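Local atomic coordinates of Beta/alpha-amylase (Paenibacillus polymyxa, PDB entry 3VOC), a protein that hydrolyses alpha-1,4-glucosidic linkages of starch, its beta-amylase domain removing successive maltose units from non-reducing chain ends. Residues Lys31-Trp44 against Ala70-Cys83. Numbering follows the deposited sequence.
Sequences KNNGVYAITTDVWW and AGLKWVPIISTHKC
Asp41 and Ser79 point from neighbouring strands to the same side of the sheet, and Ser79 OG donates a short 2.5 Å hydrogen bond to Asp41 OD1, reaching it on the anti side of the carboxylate. Next to this pair lies the Trp43 indole. Its six-membered ring turns an edge toward the face of His81, the planes at 69°, while Cys83 CB rests over one indole face, 3.9 Å from the centroid of the six-membered ring. Asp41 CB lies on the opposite face, and His81 O meets the rim in plane.

The reverse side of the sheet is held differently. Trp74 NE1 donates a bent bond to Thr40 OG1 at 2.8 Å, the hydroxyl lying 23° out of the indole plane; with CG anti to the backbone N (chi1 -168°), the ring also reaches Val42, whose CG2 sits 3.9 Å from Trp74 CZ2. A leucine in place of Trp74 would probably leave Thr40 OG1 without this donor and open a gap beside Val42 CG2.

Between these two faces, strands 37-43 and 73-79 run parallel in an unbroken ladder, from Lys73 N to Tyr36 O (3.0 Å) through to Trp44 N to Ser79 O (2.9 Å). At the N-terminal ends, Lys73 CG packs over the Tyr36 ring, and Leu72 CD1 meets Ile38 CG1 at 3.9 Å. These are the second and third strands of the TIM barrel, joined by a beta-alpha-beta crossover through helix 58-69, whose Tyr63 meets Trp74. Farther out, Ser157 bonds His81 ND1, and Cys83 is disulfide-bonded to Cys91.

Asp41 and His81, which probably bind substrate as in related beta-amylases, thus sit at the C-terminal strand ends, where TIM barrels carry their active sites; the Ser79 bond probably limits turning of the Asp41 carboxylate, the Trp43 edge and Ser157 that of the His81 ring.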
loop_
_atom_site.group_PDB
_atom_site.type_symbol
_atom_site.label_atom_id
_atom_site.label_comp_id
_atom_site.label_asym_id
_atom_site.label_seq_id
_atom_site.Cartn_x
_atom_site.Cartn_y
_atom_site.Cartn_z
ATOM N N LYS A 31 -23.590 1.548 10.934
ATOM C CA LYS A 31 -23.588 2.319 12.176
ATOM C C LYS A 31 -24.382 1.599 13.269
ATOM O O LYS A 31 -23.952 1.541 14.432
ATOM C CB LYS A 31 -24.166 3.717 11.933
ATOM C CG LYS A 31 -24.275 4.599 13.196
ATOM C CD LYS A 31 -22.923 5.003 13.742
ATOM C CE LYS A 31 -23.073 5.787 15.054
ATOM N NZ LYS A 31 -21.723 6.037 15.634
ATOM N N ASN A 32 -25.532 1.047 12.887
ATOM C CA ASN A 32 -26.396 0.324 13.826
ATOM C C ASN A 32 -25.707 -0.921 14.425
ATOM O O ASN A 32 -26.107 -1.418 15.483
ATOM C CB ASN A 32 -27.693 -0.067 13.124
ATOM C CG ASN A 32 -28.803 -0.387 14.090
ATOM O OD1 ASN A 32 -28.885 0.201 15.178
ATOM N ND2 ASN A 32 -29.679 -1.320 13.701
ATOM N N ASN A 33 -24.686 -1.422 13.732
ATOM C CA ASN A 33 -23.928 -2.575 14.197
ATOM C C ASN A 33 -22.665 -2.201 14.984
ATOM O O ASN A 33 -21.921 -3.080 15.421
ATOM C CB ASN A 33 -23.580 -3.519 13.044
ATOM C CG ASN A 33 -24.760 -4.348 12.594
ATOM O OD1 ASN A 33 -24.849 -5.534 12.923
ATOM N ND2 ASN A 33 -25.672 -3.738 11.836
ATOM N N GLY A 34 -22.435 -0.906 15.169
ATOM C CA GLY A 34 -21.295 -0.447 15.961
ATOM C C GLY A 34 -20.042 -0.185 15.143
ATOM O O GLY A 34 -18.981 0.045 15.705
ATOM N N VAL A 35 -20.157 -0.192 13.819
ATOM C CA VAL A 35 -19.019 0.218 12.969
ATOM C C VAL A 35 -18.641 1.660 13.301
ATOM O O VAL A 35 -19.525 2.497 13.498
ATOM C CB VAL A 35 -19.347 0.038 11.461
ATOM C CG1 VAL A 35 -18.274 0.678 10.577
ATOM C CG2 VAL A 35 -19.495 -1.449 11.132
ATOM N N TYR A 36 -17.339 1.921 13.402
ATOM C CA TYR A 36 -16.794 3.214 13.793
ATOM C C TYR A 36 -16.630 4.180 12.630
ATOM O O TYR A 36 -17.071 5.344 12.706
ATOM C CB TYR A 36 -15.436 3.021 14.478
ATOM C CG TYR A 36 -14.745 4.300 14.920
ATOM C CD1 TYR A 36 -15.254 5.080 15.974
ATOM C CD2 TYR A 36 -13.563 4.711 14.304
ATOM C CE1 TYR A 36 -14.590 6.261 16.388
ATOM C CE2 TYR A 36 -12.896 5.858 14.709
ATOM C CZ TYR A 36 -13.404 6.623 15.744
ATOM O OH TYR A 36 -12.708 7.745 16.097
ATOM N N ALA A 37 -15.955 3.707 11.577
ATOM C CA ALA A 37 -15.621 4.559 10.438
ATOM C C ALA A 37 -15.761 3.858 9.104
ATOM O O ALA A 37 -15.800 2.622 9.032
ATOM C CB ALA A 37 -14.221 5.116 10.584
ATOM N N ILE A 38 -15.868 4.663 8.051
ATOM C CA ILE A 38 -15.782 4.183 6.681
ATOM C C ILE A 38 -14.439 4.623 6.108
ATOM O O ILE A 38 -14.088 5.810 6.195
ATOM C CB ILE A 38 -16.920 4.748 5.792
ATOM C CG1 ILE A 38 -18.315 4.391 6.365
ATOM C CG2 ILE A 38 -16.744 4.311 4.313
ATOM C CD1 ILE A 38 -18.621 2.871 6.426
ATOM N N THR A 39 -13.671 3.668 5.569
ATOM C CA THR A 39 -12.426 4.010 4.844
ATOM C C THR A 39 -12.701 4.116 3.329
ATOM O O THR A 39 -13.514 3.366 2.771
ATOM C CB THR A 39 -11.247 3.042 5.113
ATOM O OG1 THR A 39 -11.463 1.825 4.392
ATOM C CG2 THR A 39 -11.107 2.725 6.628
ATOM N N THR A 40 -12.028 5.062 2.674
ATOM C CA THR A 40 -12.437 5.461 1.328
ATOM C C THR A 40 -11.229 5.801 0.473
ATOM O O THR A 40 -10.464 6.696 0.821
ATOM C CB THR A 40 -13.332 6.722 1.382
ATOM O OG1 THR A 40 -14.477 6.470 2.207
ATOM C CG2 THR A 40 -13.787 7.151 -0.038
ATOM N N ASP A 41 -11.064 5.100 -0.650
ATOM C CA ASP A 41 -10.140 5.559 -1.676
ATOM C C ASP A 41 -10.588 6.918 -2.205
ATOM O O ASP A 41 -11.677 7.041 -2.777
ATOM C CB ASP A 41 -10.051 4.577 -2.836
ATOM C CG ASP A 41 -9.066 3.454 -2.574
ATOM O OD1 ASP A 41 -7.914 3.725 -2.189
ATOM O OD2 ASP A 41 -9.447 2.297 -2.775
ATOM N N VAL A 42 -9.761 7.934 -1.970
ATOM C CA VAL A 42 -9.989 9.283 -2.531
ATOM C C VAL A 42 -9.085 9.342 -3.750
ATOM O O VAL A 42 -7.878 9.633 -3.650
ATOM C CB VAL A 42 -9.724 10.395 -1.484
ATOM C CG1 VAL A 42 -10.004 11.791 -2.046
ATOM C CG2 VAL A 42 -10.585 10.147 -0.219
ATOM N N TRP A 43 -9.665 8.986 -4.900
ATOM C CA TRP A 43 -8.873 8.766 -6.124
ATOM C C TRP A 43 -8.262 10.061 -6.688
ATOM O O TRP A 43 -8.978 11.017 -6.995
ATOM C CB TRP A 43 -9.732 8.090 -7.209
ATOM C CG TRP A 43 -10.147 6.706 -6.843
ATOM C CD1 TRP A 43 -11.385 6.297 -6.463
ATOM C CD2 TRP A 43 -9.303 5.546 -6.791
ATOM N NE1 TRP A 43 -11.371 4.951 -6.187
ATOM C CE2 TRP A 43 -10.106 4.466 -6.377
ATOM C CE3 TRP A 43 -7.940 5.324 -7.050
ATOM C CZ2 TRP A 43 -9.600 3.165 -6.206
ATOM C CZ3 TRP A 43 -7.431 4.024 -6.889
ATOM C CH2 TRP A 43 -8.264 2.961 -6.470
ATOM N N TRP A 44 -6.943 10.081 -6.852
ATOM C CA TRP A 44 -6.293 11.217 -7.501
ATOM C C TRP A 44 -6.955 11.566 -8.841
ATOM O O TRP A 44 -7.184 12.752 -9.155
ATOM C CB TRP A 44 -4.802 10.929 -7.701
ATOM C CG TRP A 44 -3.965 12.177 -7.904
ATOM C CD1 TRP A 44 -4.379 13.503 -7.780
ATOM C CD2 TRP A 44 -2.570 12.222 -8.216
ATOM N NE1 TRP A 44 -3.319 14.340 -8.018
ATOM C CE2 TRP A 44 -2.200 13.586 -8.285
ATOM C CE3 TRP A 44 -1.588 11.232 -8.446
ATOM C CZ2 TRP A 44 -0.895 13.988 -8.585
ATOM C CZ3 TRP A 44 -0.300 11.629 -8.719
ATOM C CH2 TRP A 44 0.042 13.003 -8.793
ATOM N N ALA A 70 -24.817 9.780 8.673
ATOM C CA ALA A 70 -25.097 8.466 9.269
ATOM C C ALA A 70 -24.468 8.273 10.654
ATOM O O ALA A 70 -24.634 7.223 11.274
ATOM C CB ALA A 70 -24.672 7.346 8.323
ATOM N N GLY A 71 -23.751 9.286 11.133
ATOM C CA GLY A 71 -23.117 9.233 12.440
ATOM C C GLY A 71 -21.810 8.455 12.471
ATOM O O GLY A 71 -21.352 8.085 13.538
ATOM N N LEU A 72 -21.224 8.199 11.303
ATOM C CA LEU A 72 -19.944 7.513 11.197
ATOM C C LEU A 72 -18.761 8.475 11.065
ATOM O O LEU A 72 -18.925 9.615 10.618
ATOM C CB LEU A 72 -19.951 6.577 9.988
ATOM C CG LEU A 72 -20.945 5.423 10.108
ATOM C CD1 LEU A 72 -21.358 4.879 8.738
ATOM C CD2 LEU A 72 -20.350 4.330 11.000
ATOM N N LYS A 73 -17.581 8.002 11.463
ATOM C CA LYS A 73 -16.329 8.672 11.119
ATOM C C LYS A 73 -15.925 8.364 9.684
ATOM O O LYS A 73 -16.378 7.372 9.094
ATOM C CB LYS A 73 -15.186 8.256 12.056
ATOM C CG LYS A 73 -15.400 8.593 13.516
ATOM C CD LYS A 73 -16.057 9.932 13.719
ATOM C CE LYS A 73 -16.250 10.207 15.210
ATOM N NZ LYS A 73 -14.930 10.470 15.824
ATOM N N TRP A 74 -15.072 9.230 9.130
ATOM C CA TRP A 74 -14.571 9.069 7.757
ATOM C C TRP A 74 -13.051 8.994 7.715
ATOM O O TRP A 74 -12.378 9.890 8.200
ATOM C CB TRP A 74 -15.030 10.229 6.872
ATOM C CG TRP A 74 -14.806 9.981 5.380
ATOM C CD1 TRP A 74 -15.161 8.857 4.664
ATOM C CD2 TRP A 74 -14.202 10.880 4.433
ATOM N NE1 TRP A 74 -14.811 9.007 3.339
ATOM C CE2 TRP A 74 -14.229 10.238 3.168
ATOM C CE3 TRP A 74 -13.648 12.169 4.529
ATOM C CZ2 TRP A 74 -13.711 10.839 2.006
ATOM C CZ3 TRP A 74 -13.138 12.770 3.366
ATOM C CH2 TRP A 74 -13.166 12.103 2.129
ATOM N N VAL A 75 -12.512 7.928 7.129
ATOM C CA VAL A 75 -11.058 7.783 7.023
ATOM C C VAL A 75 -10.668 7.807 5.558
ATOM O O VAL A 75 -10.820 6.804 4.846
ATOM C CB VAL A 75 -10.529 6.512 7.718
ATOM C CG1 VAL A 75 -8.999 6.351 7.486
ATOM C CG2 VAL A 75 -10.860 6.555 9.218
ATOM N N PRO A 76 -10.188 8.964 5.084
ATOM C CA PRO A 76 -9.817 9.079 3.682
ATOM C C PRO A 76 -8.446 8.447 3.413
ATOM O O PRO A 76 -7.540 8.554 4.243
ATOM C CB PRO A 76 -9.756 10.591 3.478
ATOM C CG PRO A 76 -9.266 11.095 4.812
ATOM C CD PRO A 76 -9.956 10.217 5.827
ATOM N N ILE A 77 -8.339 7.750 2.283
ATOM C CA ILE A 77 -7.067 7.293 1.765
ATOM C C ILE A 77 -6.785 8.235 0.600
ATOM O O ILE A 77 -7.569 8.300 -0.339
ATOM C CB ILE A 77 -7.135 5.834 1.232
ATOM C CG1 ILE A 77 -7.683 4.884 2.323
ATOM C CG2 ILE A 77 -5.740 5.392 0.722
ATOM C CD1 ILE A 77 -8.309 3.544 1.781
ATOM N N ILE A 78 -5.688 8.981 0.669
ATOM C CA ILE A 78 -5.325 9.840 -0.463
ATOM C C ILE A 78 -4.691 8.955 -1.559
ATOM O O ILE A 78 -3.494 8.646 -1.542
ATOM C CB ILE A 78 -4.424 11.009 -0.047
ATOM C CG1 ILE A 78 -5.004 11.730 1.186
ATOM C CG2 ILE A 78 -4.224 11.974 -1.250
ATOM C CD1 ILE A 78 -6.470 12.235 1.023
ATOM N N SER A 79 -5.523 8.522 -2.492
ATOM C CA SER A 79 -5.163 7.409 -3.373
ATOM C C SER A 79 -4.517 7.890 -4.671
ATOM O O SER A 79 -5.195 8.059 -5.689
ATOM C CB SER A 79 -6.398 6.564 -3.662
ATOM O OG SER A 79 -6.843 5.984 -2.458
ATOM N N THR A 80 -3.208 8.126 -4.587
ATOM C CA THR A 80 -2.359 8.548 -5.695
ATOM C C THR A 80 -1.905 7.298 -6.485
ATOM O O THR A 80 -0.706 7.091 -6.776
ATOM C CB THR A 80 -1.137 9.281 -5.146
ATOM O OG1 THR A 80 -0.579 8.510 -4.078
ATOM C CG2 THR A 80 -1.536 10.665 -4.589
ATOM N N HIS A 81 -2.867 6.436 -6.796
ATOM C CA HIS A 81 -2.586 5.275 -7.624
ATOM C C HIS A 81 -3.748 5.040 -8.574
ATOM O O HIS A 81 -4.819 5.624 -8.407
ATOM C CB HIS A 81 -2.268 4.032 -6.773
ATOM C CG HIS A 81 -3.349 3.647 -5.809
ATOM N ND1 HIS A 81 -3.477 4.222 -4.565
ATOM C CD2 HIS A 81 -4.322 2.709 -5.892
ATOM C CE1 HIS A 81 -4.496 3.672 -3.929
ATOM N NE2 HIS A 81 -5.027 2.752 -4.715
ATOM N N LYS A 82 -3.509 4.212 -9.586
ATOM C CA LYS A 82 -4.487 3.914 -10.615
ATOM C C LYS A 82 -5.369 2.759 -10.169
ATOM O O LYS A 82 -4.895 1.849 -9.482
ATOM C CB LYS A 82 -3.747 3.563 -11.926
ATOM C CG LYS A 82 -4.586 2.844 -12.982
ATOM C CD LYS A 82 -3.938 2.924 -14.376
ATOM C CE LYS A 82 -2.654 2.120 -14.477
ATOM N NZ LYS A 82 -2.178 2.054 -15.904
ATOM N N CYS A 83 -6.649 2.809 -10.533
ATOM C CA CYS A 83 -7.512 1.638 -10.407
ATOM C C CYS A 83 -7.685 1.028 -11.792
ATOM O O CYS A 83 -8.158 1.707 -12.714
ATOM C CB CYS A 83 -8.882 2.006 -9.824
ATOM S SG CYS A 83 -9.765 0.611 -9.104
#